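Local coordinates for cellulose biosynthesis protein BcsG (Salmonella typhimurium LT2, PDB 5OLT) that is required for cellulose biosynthesis as a whole membrane protein, of which this chain is the zinc-binding extramembrane domain, related to the alkaline phosphatase family, at residues P58-L62 against R257-V262; F92-S97 against Y318-L324; D191-L195 against F214-P218. All coordinates share one frame; numbering follows the deposited sequence.

Interaction 1: P58-L62 against R257-V262; sequences PFDLL and RKVMVV
Arg-257, just ahead of its strand, reaches Asp-60 at the start of the neighbouring parallel strand. Its chain bends at chi3 (64°), which brings the guanidinium edge to the carboxylate. NH2 of Arg-257 donates to OD2 of Asp-60 at 2.9 Å, on the syn side, and the two flat groups are nearly coplanar (22°). NE adds a weak bond to the same oxygen. The other oxygen, OD1, is bonded to Ser-210, so the buried carboxylate is held at both oxygens. Next, the carbonyl O of Lys-258 accepts the N-H of Asp-60 at 3.0 Å and also a hydrogen bond from a water, which makes a weak one to Asp-60 OD2. Val-259 sends its CA-H toward Asp-60 O. Met-260 makes two backbone bonds, N to Asp-60 O (2.8 Å) and O to Leu-62 N (2.9 Å). Its extended side chain runs alongside Leu-61, with CG 3.9 Å from Leu-61 CD1, and its CB meets Phe-59 CE2. Val-262 N continues the ladder by bonding to Leu-62 O (2.9 Å). These are central strands of the mixed sheet, between strands 210-216 and 291-299. Helix 318-328 covers Met-260 and Val-262; helix 191-203 covers Asp-60 and Leu-62 on the other face.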
loop_
_atom_site.group_PDB
_atom_site.type_symbol
_atom_site.label_atom_id
_atom_site.label_comp_id
_atom_site.label_asym_id
_atom_site.label_seq_id
_atom_site.Cartn_x
_atom_site.Cartn_y
_atom_site.Cartn_z
ATOM N N PRO A 58 11.821 20.103 -5.180
ATOM C CA PRO A 58 12.254 18.865 -4.500
ATOM C C PRO A 58 11.380 18.580 -3.277
ATOM O O PRO A 58 10.919 19.494 -2.586
ATOM C CB PRO A 58 13.686 19.177 -4.042
ATOM C CG PRO A 58 14.128 20.313 -4.892
ATOM C CD PRO A 58 12.908 21.114 -5.172
ATOM N N PHE A 59 11.135 17.306 -3.054
ATOM C CA PHE A 59 10.477 16.846 -1.837
ATOM C C PHE A 59 10.876 15.394 -1.612
ATOM O O PHE A 59 11.490 14.776 -2.500
ATOM C CB PHE A 59 8.947 16.982 -1.956
ATOM C CG PHE A 59 8.303 16.010 -2.932
ATOM C CD1 PHE A 59 8.310 16.265 -4.311
ATOM C CD2 PHE A 59 7.714 14.819 -2.466
ATOM C CE1 PHE A 59 7.718 15.373 -5.200
ATOM C CE2 PHE A 59 7.095 13.940 -3.369
ATOM C CZ PHE A 59 7.103 14.215 -4.741
ATOM N N ASP A 60 10.519 14.866 -0.440
ATOM C CA ASP A 60 10.768 13.464 -0.099
ATOM C C ASP A 60 9.476 12.661 -0.074
ATOM O O ASP A 60 8.458 13.132 0.460
ATOM C CB ASP A 60 11.434 13.347 1.274
ATOM C CG ASP A 60 12.756 14.037 1.352
ATOM O OD1 ASP A 60 13.518 13.950 0.371
ATOM O OD2 ASP A 60 13.057 14.647 2.428
ATOM N N LEU A 61 9.502 11.481 -0.695
ATOM C CA LEU A 61 8.414 10.488 -0.600
ATOM C C LEU A 61 8.802 9.439 0.432
ATOM O O LEU A 61 9.916 8.899 0.384
ATOM C CB LEU A 61 8.163 9.809 -1.969
ATOM C CG LEU A 61 7.202 8.612 -1.914
ATOM C CD1 LEU A 61 5.786 9.067 -1.614
ATOM C CD2 LEU A 61 7.177 7.839 -3.228
ATOM N N LEU A 62 7.902 9.165 1.372
ATOM C CA LEU A 62 8.185 8.105 2.379
ATOM C C LEU A 62 7.003 7.148 2.347
ATOM O O LEU A 62 5.872 7.559 2.621
ATOM C CB LEU A 62 8.328 8.751 3.762
ATOM C CG LEU A 62 8.418 7.802 4.940
ATOM C CD1 LEU A 62 9.592 6.848 4.830
ATOM C CD2 LEU A 62 8.485 8.607 6.234
ATOM N N ARG A 257 9.940 20.453 6.374
ATOM C CA ARG A 257 10.305 19.761 5.141
ATOM C C ARG A 257 9.072 19.413 4.302
ATOM O O ARG A 257 7.984 19.142 4.818
ATOM C CB ARG A 257 11.096 18.493 5.454
ATOM C CG ARG A 257 12.428 18.732 6.172
ATOM C CD ARG A 257 13.211 17.438 6.249
ATOM N NE ARG A 257 13.601 16.934 4.935
ATOM C CZ ARG A 257 14.539 17.462 4.139
ATOM N NH1 ARG A 257 15.222 18.539 4.498
ATOM N NH2 ARG A 257 14.812 16.898 2.975
ATOM N N LYS A 258 9.270 19.422 2.980
ATOM C CA LYS A 258 8.226 18.984 2.044
ATOM C C LYS A 258 8.312 17.458 1.932
ATOM O O LYS A 258 9.306 16.913 1.452
ATOM C CB LYS A 258 8.434 19.631 0.677
ATOM C CG LYS A 258 8.222 21.147 0.713
ATOM C CD LYS A 258 8.629 21.790 -0.594
ATOM C CE LYS A 258 8.364 23.306 -0.592
ATOM N NZ LYS A 258 9.155 24.082 0.427
ATOM N N VAL A 259 7.262 16.781 2.407
ATOM C CA VAL A 259 7.241 15.325 2.458
ATOM C C VAL A 259 5.871 14.826 2.065
ATOM O O VAL A 259 4.857 15.339 2.515
ATOM C CB VAL A 259 7.626 14.766 3.845
ATOM C CG1 VAL A 259 7.731 13.220 3.802
ATOM C CG2 VAL A 259 8.955 15.318 4.355
ATOM N N MET A 260 5.863 13.785 1.235
ATOM C CA MET A 260 4.651 13.035 0.944
ATOM C C MET A 260 4.773 11.707 1.654
ATOM O O MET A 260 5.677 10.948 1.341
ATOM C CB MET A 260 4.501 12.829 -0.565
ATOM C CG MET A 260 3.264 12.021 -0.951
ATOM S SD MET A 260 3.187 11.859 -2.735
ATOM C CE MET A 260 1.682 10.929 -2.945
ATOM N N VAL A 261 3.885 11.445 2.606
ATOM C CA VAL A 261 3.893 10.179 3.375
ATOM C C VAL A 261 2.726 9.330 2.912
ATOM O O VAL A 261 1.595 9.796 2.842
ATOM C CB VAL A 261 3.806 10.419 4.890
ATOM C CG1 VAL A 261 3.735 9.075 5.618
ATOM C CG2 VAL A 261 5.031 11.217 5.347
ATOM N N VAL A 262 3.020 8.093 2.506
ATOM C CA VAL A 262 1.998 7.125 2.111
ATOM C C VAL A 262 2.066 5.974 3.098
ATOM O O VAL A 262 3.136 5.373 3.251
ATOM C CB VAL A 262 2.234 6.583 0.694
ATOM C CG1 VAL A 262 1.151 5.548 0.357
ATOM C CG2 VAL A 262 2.246 7.742 -0.295
HETATM O O HOH W 1 11.901 17.511 1.845
#

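Interaction 2: F92-S97 against Y318-L324; sequences FKHFNS and YLAISEL
Phe-92 and Phe-95 meet Ile-321 in the apolar centre of this contact. In the conformer described here, CD1 of Ile-321 lies 3.8 Å from Phe-92 CE1, and its CG1 lies 3.7 Å from Phe-95 CE2. One side chain thus touches both rings. The rings also touch each other: Phe-95 CD2 sits over one face of Phe-92, toward the rim. One residue earlier, Ala-320 CB packs on Phe-92 CE2 at 4.0 Å. One turn on, Leu-324 CD1 meets the edge of the same ring at CZ, close to its plane.

Outward from this core, Phe-95 turns its edge to one face of Tyr-318. This is a T-shaped pair, with ring planes at 84° and centroids 5.5 Å apart. CG of Phe-95 is anti to the backbone N (chi1 -170°), which carries the ring out to Tyr-318. The polar edge is the Tyr-318 hydroxyl. It donates to the carbonyl O of Ser-97 at 2.7 Å, in the carbonyl plane and on a lone pair, with a C=O...O angle of 117°. The buried hydroxyl is thereby tied to the main chain just after the strand.

Helix 318-328 packs here on one face of the mixed sheet. Strand 291-299 touches Phe-92 and Phe-95, strand 259-265 reaches Phe-95, Tyr-318 and Ile-321, and helix 102-110 borders the tyrosine.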
loop_
_atom_site.group_PDB
_atom_site.type_symbol
_atom_site.label_atom_id
_atom_site.label_comp_id
_atom_site.label_asym_id
_atom_site.label_seq_id
_atom_site.Cartn_x
_atom_site.Cartn_y
_atom_site.Cartn_z
ATOM N N PHE A 92 -8.070 5.934 2.266
ATOM C CA PHE A 92 -8.833 4.953 1.483
ATOM C C PHE A 92 -9.630 4.022 2.382
ATOM O O PHE A 92 -9.091 3.469 3.358
ATOM C CB PHE A 92 -7.851 4.099 0.664
ATOM C CG PHE A 92 -7.180 4.840 -0.465
ATOM C CD1 PHE A 92 -6.017 5.593 -0.244
ATOM C CD2 PHE A 92 -7.662 4.733 -1.761
ATOM C CE1 PHE A 92 -5.379 6.262 -1.284
ATOM C CE2 PHE A 92 -7.026 5.393 -2.822
ATOM C CZ PHE A 92 -5.868 6.161 -2.597
ATOM N N LYS A 93 -10.895 3.807 2.027
ATOM C CA LYS A 93 -11.810 2.948 2.766
ATOM C C LYS A 93 -12.024 1.574 2.141
ATOM O O LYS A 93 -12.466 0.672 2.794
ATOM C CB LYS A 93 -13.152 3.667 2.987
ATOM C CG LYS A 93 -13.069 4.953 3.812
ATOM C CD LYS A 93 -12.452 4.681 5.178
ATOM C CE LYS A 93 -12.402 5.929 6.057
ATOM N NZ LYS A 93 -13.768 6.351 6.457
ATOM N N HIS A 94 -11.670 1.437 0.863
ATOM C CA HIS A 94 -11.808 0.168 0.153
ATOM C C HIS A 94 -10.558 -0.064 -0.678
ATOM O O HIS A 94 -10.641 -0.306 -1.896
ATOM C CB HIS A 94 -13.116 0.131 -0.676
ATOM C CG HIS A 94 -14.323 0.119 0.193
ATOM N ND1 HIS A 94 -14.696 -1.004 0.905
ATOM C CD2 HIS A 94 -15.193 1.093 0.532
ATOM C CE1 HIS A 94 -15.769 -0.727 1.622
ATOM N NE2 HIS A 94 -16.073 0.545 1.436
ATOM N N PHE A 95 -9.401 -0.037 -0.008
ATOM C CA PHE A 95 -8.112 -0.329 -0.636
ATOM C C PHE A 95 -7.820 -1.808 -0.450
ATOM O O PHE A 95 -7.803 -2.297 0.674
ATOM C CB PHE A 95 -7.009 0.500 0.047
ATOM C CG PHE A 95 -5.705 0.448 -0.672
ATOM C CD1 PHE A 95 -4.830 -0.670 -0.528
ATOM C CD2 PHE A 95 -5.341 1.479 -1.529
ATOM C CE1 PHE A 95 -3.620 -0.703 -1.205
ATOM C CE2 PHE A 95 -4.117 1.456 -2.161
ATOM C CZ PHE A 95 -3.264 0.369 -2.025
ATOM N N ASN A 96 -7.599 -2.505 -1.570
ATOM C CA ASN A 96 -7.344 -3.945 -1.515
ATOM C C ASN A 96 -5.868 -4.230 -1.663
ATOM O O ASN A 96 -5.225 -3.792 -2.602
ATOM C CB ASN A 96 -8.109 -4.625 -2.647
ATOM C CG ASN A 96 -8.064 -6.126 -2.526
ATOM O OD1 ASN A 96 -8.566 -6.669 -1.528
ATOM N ND2 ASN A 96 -7.464 -6.806 -3.511
ATOM N N SER A 97 -5.327 -5.017 -0.727
ATOM C CA SER A 97 -3.882 -5.286 -0.750
ATOM C C SER A 97 -3.467 -6.358 -1.775
ATOM O O SER A 97 -2.279 -6.491 -2.061
ATOM C CB SER A 97 -3.377 -5.719 0.633
ATOM O OG SER A 97 -3.883 -6.995 0.944
ATOM N N TYR A 318 -2.929 -0.491 -5.457
ATOM C CA TYR A 318 -1.634 0.191 -5.594
ATOM C C TYR A 318 -1.575 1.196 -6.731
ATOM O O TYR A 318 -0.858 2.210 -6.621
ATOM C CB TYR A 318 -0.515 -0.825 -5.745
ATOM C CG TYR A 318 -0.506 -1.802 -4.594
ATOM C CD1 TYR A 318 -0.100 -1.396 -3.316
ATOM C CD2 TYR A 318 -0.970 -3.113 -4.760
ATOM C CE1 TYR A 318 -0.126 -2.280 -2.234
ATOM C CE2 TYR A 318 -1.010 -4.008 -3.696
ATOM C CZ TYR A 318 -0.563 -3.602 -2.438
ATOM O OH TYR A 318 -0.619 -4.470 -1.361
ATOM N N LEU A 319 -2.288 0.934 -7.828
ATOM C CA LEU A 319 -2.219 1.849 -8.964
ATOM C C LEU A 319 -2.653 3.263 -8.553
ATOM O O LEU A 319 -2.092 4.252 -9.065
ATOM C CB LEU A 319 -3.054 1.336 -10.149
ATOM C CG LEU A 319 -2.827 2.030 -11.494
ATOM C CD1 LEU A 319 -1.403 1.795 -12.008
ATOM C CD2 LEU A 319 -3.865 1.541 -12.493
ATOM N N ALA A 320 -3.624 3.367 -7.634
ATOM C CA ALA A 320 -4.066 4.695 -7.160
ATOM C C ALA A 320 -2.972 5.422 -6.370
ATOM O O ALA A 320 -2.919 6.673 -6.419
ATOM C CB ALA A 320 -5.329 4.577 -6.323
ATOM N N ILE A 321 -2.123 4.676 -5.655
ATOM C CA ILE A 321 -0.980 5.291 -4.961
ATOM C C ILE A 321 0.005 5.837 -5.991
ATOM O O ILE A 321 0.427 6.997 -5.921
ATOM C CB ILE A 321 -0.280 4.297 -4.007
ATOM C CG1 ILE A 321 -1.270 3.738 -2.963
ATOM C CG2 ILE A 321 0.995 4.905 -3.404
ATOM C CD1 ILE A 321 -1.923 4.764 -2.056
ATOM N N SER A 322 0.316 5.031 -7.010
ATOM C CA SER A 322 1.196 5.488 -8.056
ATOM C C SER A 322 0.632 6.748 -8.738
ATOM O O SER A 322 1.407 7.693 -9.041
ATOM C CB SER A 322 1.472 4.357 -9.050
ATOM O OG SER A 322 2.364 4.822 -10.060
ATOM N N GLU A 323 -0.682 6.774 -8.994
ATOM C CA GLU A 323 -1.249 7.980 -9.597
ATOM C C GLU A 323 -1.100 9.209 -8.712
ATOM O O GLU A 323 -0.751 10.283 -9.206
ATOM C CB GLU A 323 -2.723 7.736 -9.900
ATOM C CG GLU A 323 -3.415 8.914 -10.551
ATOM C CD GLU A 323 -2.865 9.316 -11.877
ATOM O OE1 GLU A 323 -2.304 8.463 -12.599
ATOM O OE2 GLU A 323 -3.035 10.522 -12.220
ATOM N N LEU A 324 -1.311 9.059 -7.402
ATOM C CA LEU A 324 -1.114 10.209 -6.525
ATOM C C LEU A 324 0.335 10.671 -6.526
ATOM O O LEU A 324 0.588 11.898 -6.519
ATOM C CB LEU A 324 -1.566 9.875 -5.084
ATOM C CG LEU A 324 -3.100 9.859 -4.896
ATOM C CD1 LEU A 324 -3.434 9.206 -3.570
ATOM C CD2 LEU A 324 -3.711 11.270 -4.979
#

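Interaction 3: D191-L195 against F214-P218; sequences DLAVL and FNLLP
Phe-214 carries most of this contact, taking Val-194, Leu-195 and Asp-191 of the helix round its ring. Its CG is anti to the backbone N (chi1 176°), which extends the ring from the strand toward the helix. CG1 of Val-194 comes obliquely to the ring, 3.6 Å from Phe-214 CE1. Leu-195 crosses the phenylalanine at about a right angle. It uses the CD2 branch, 3.6 Å from Phe-214 CE2, with its CG close by. From within the strand, Leu-216 CD1 sits over the centre of one ring face, 3.5 Å above the plane.

Asp-191 reaches farther along the strand segment, touching Phe-214, Leu-216 and Pro-218. Its CG is beside the backbone N (chi1 -69°), and the carboxylate enters among apolar groups. OD1 lies 3.6 Å from Phe-214 CZ and 3.6 Å from Leu-216 CD2. OD2 is 3.5 Å from Pro-218 CG, and those two side chains approach from opposite directions. The carboxylate and phenyl planes stand 65° apart. No hydrogen bond joins the two segments. OD1 also comes close to Asp-148 OD2, another acidic group.

Helix and strand run nearly antiparallel, their axes 11.0 Å apart. Helix 191-203 leads through a short link into strand 210-216 and packs back over it. Such helix-on-sheet layering is characteristic of the alpha/beta fold of the alkaline phosphatase family.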
loop_
_atom_site.group_PDB
_atom_site.type_symbol
_atom_site.label_atom_id
_atom_site.label_comp_id
_atom_site.label_asym_id
_atom_site.label_seq_id
_atom_site.Cartn_x
_atom_site.Cartn_y
_atom_site.Cartn_z
ATOM N N ASP A 191 9.994 2.043 16.023
ATOM C CA ASP A 191 9.702 2.726 14.754
ATOM C C ASP A 191 9.956 4.218 14.798
ATOM O O ASP A 191 10.393 4.803 13.795
ATOM C CB ASP A 191 8.283 2.441 14.313
ATOM C CG ASP A 191 8.135 0.993 13.914
ATOM O OD1 ASP A 191 8.986 0.564 13.060
ATOM O OD2 ASP A 191 7.271 0.266 14.495
ATOM N N LEU A 192 9.670 4.859 15.947
ATOM C CA LEU A 192 9.976 6.281 16.048
ATOM C C LEU A 192 11.471 6.496 15.926
ATOM O O LEU A 192 11.888 7.482 15.298
ATOM C CB LEU A 192 9.416 6.848 17.343
ATOM C CG LEU A 192 9.534 8.356 17.576
ATOM C CD1 LEU A 192 8.948 9.124 16.386
ATOM C CD2 LEU A 192 8.872 8.722 18.909
ATOM N N ALA A 193 12.286 5.604 16.505
ATOM C CA ALA A 193 13.754 5.740 16.366
ATOM C C ALA A 193 14.209 5.578 14.915
ATOM O O ALA A 193 15.050 6.342 14.437
ATOM C CB ALA A 193 14.470 4.748 17.254
ATOM N N VAL A 194 13.627 4.605 14.198
ATOM C CA VAL A 194 13.946 4.421 12.784
ATOM C C VAL A 194 13.562 5.686 11.992
ATOM O O VAL A 194 14.332 6.156 11.148
ATOM C CB VAL A 194 13.192 3.197 12.204
ATOM C CG1 VAL A 194 13.388 3.105 10.701
ATOM C CG2 VAL A 194 13.679 1.897 12.842
ATOM N N LEU A 195 12.381 6.244 12.264
ATOM C CA LEU A 195 11.879 7.395 11.504
ATOM C C LEU A 195 12.706 8.637 11.843
ATOM O O LEU A 195 12.971 9.435 10.956
ATOM C CB LEU A 195 10.391 7.636 11.793
ATOM C CG LEU A 195 9.496 6.603 11.111
ATOM C CD1 LEU A 195 8.126 6.585 11.811
ATOM C CD2 LEU A 195 9.344 6.934 9.614
ATOM N N PHE A 214 9.835 1.851 3.420
ATOM C CA PHE A 214 10.035 1.479 4.816
ATOM C C PHE A 214 9.078 0.342 5.179
ATOM O O PHE A 214 7.863 0.537 5.084
ATOM C CB PHE A 214 9.773 2.730 5.691
ATOM C CG PHE A 214 9.837 2.525 7.201
ATOM C CD1 PHE A 214 10.550 1.466 7.824
ATOM C CD2 PHE A 214 9.160 3.440 8.036
ATOM C CE1 PHE A 214 10.585 1.334 9.205
ATOM C CE2 PHE A 214 9.218 3.303 9.426
ATOM C CZ PHE A 214 9.914 2.257 10.014
ATOM N N ASN A 215 9.613 -0.832 5.559
ATOM C CA ASN A 215 8.764 -1.962 5.922
ATOM C C ASN A 215 8.816 -2.220 7.432
ATOM O O ASN A 215 9.887 -2.224 8.030
ATOM C CB ASN A 215 9.152 -3.231 5.134
ATOM C CG ASN A 215 8.224 -4.372 5.434
ATOM O OD1 ASN A 215 8.528 -5.218 6.270
ATOM N ND2 ASN A 215 7.077 -4.413 4.743
ATOM N N LEU A 216 7.629 -2.371 8.029
ATOM C CA LEU A 216 7.443 -2.456 9.481
ATOM C C LEU A 216 6.769 -3.748 9.897
ATOM O O LEU A 216 5.678 -4.048 9.426
ATOM C CB LEU A 216 6.525 -1.304 9.994
ATOM C CG LEU A 216 7.042 0.097 9.846
ATOM C CD1 LEU A 216 6.895 0.559 8.410
ATOM C CD2 LEU A 216 6.271 1.029 10.771
ATOM N N LEU A 217 7.382 -4.441 10.846
ATOM C CA LEU A 217 6.931 -5.737 11.326
ATOM C C LEU A 217 6.295 -5.824 12.747
ATOM O O LEU A 217 5.976 -6.935 13.173
ATOM C CB LEU A 217 8.208 -6.648 11.334
ATOM C CG LEU A 217 8.005 -8.137 11.163
ATOM C CD1 LEU A 217 7.419 -8.428 9.779
ATOM C CD2 LEU A 217 9.327 -8.875 11.353
ATOM N N PRO A 218 6.082 -4.701 13.485
ATOM C CA PRO A 218 5.705 -4.935 14.891
ATOM C C PRO A 218 4.374 -5.654 15.100
ATOM O O PRO A 218 4.194 -6.285 16.146
ATOM C CB PRO A 218 5.662 -3.527 15.478
ATOM C CG PRO A 218 5.292 -2.665 14.325
ATOM C CD PRO A 218 6.077 -3.257 13.168
#

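Overall arrangement
All three interactions build on the same mixed sheet. Interaction 1 joins two of its central strands, and helices pack on both faces there. On one face, interactions 1 and 2 touch directly: Val-262 CG1 lies 3.8 Å from Ile-321 CG2. On the other, Leu-62 CD2 of interaction 1 lies 3.9 Å from Leu-195 CD2 of interaction 3. Interactions 2 and 3 do not touch, their nearest atoms being about 10 Å apart. The zinc ion, held by Cys-67, Ser-102, Glu-266 and His-267, is about 9 Å from the side chains of both Ser-97 and Leu-216. Strands 60-66 and 259-265 of interaction 1 run on toward Cys-67 and Glu-266.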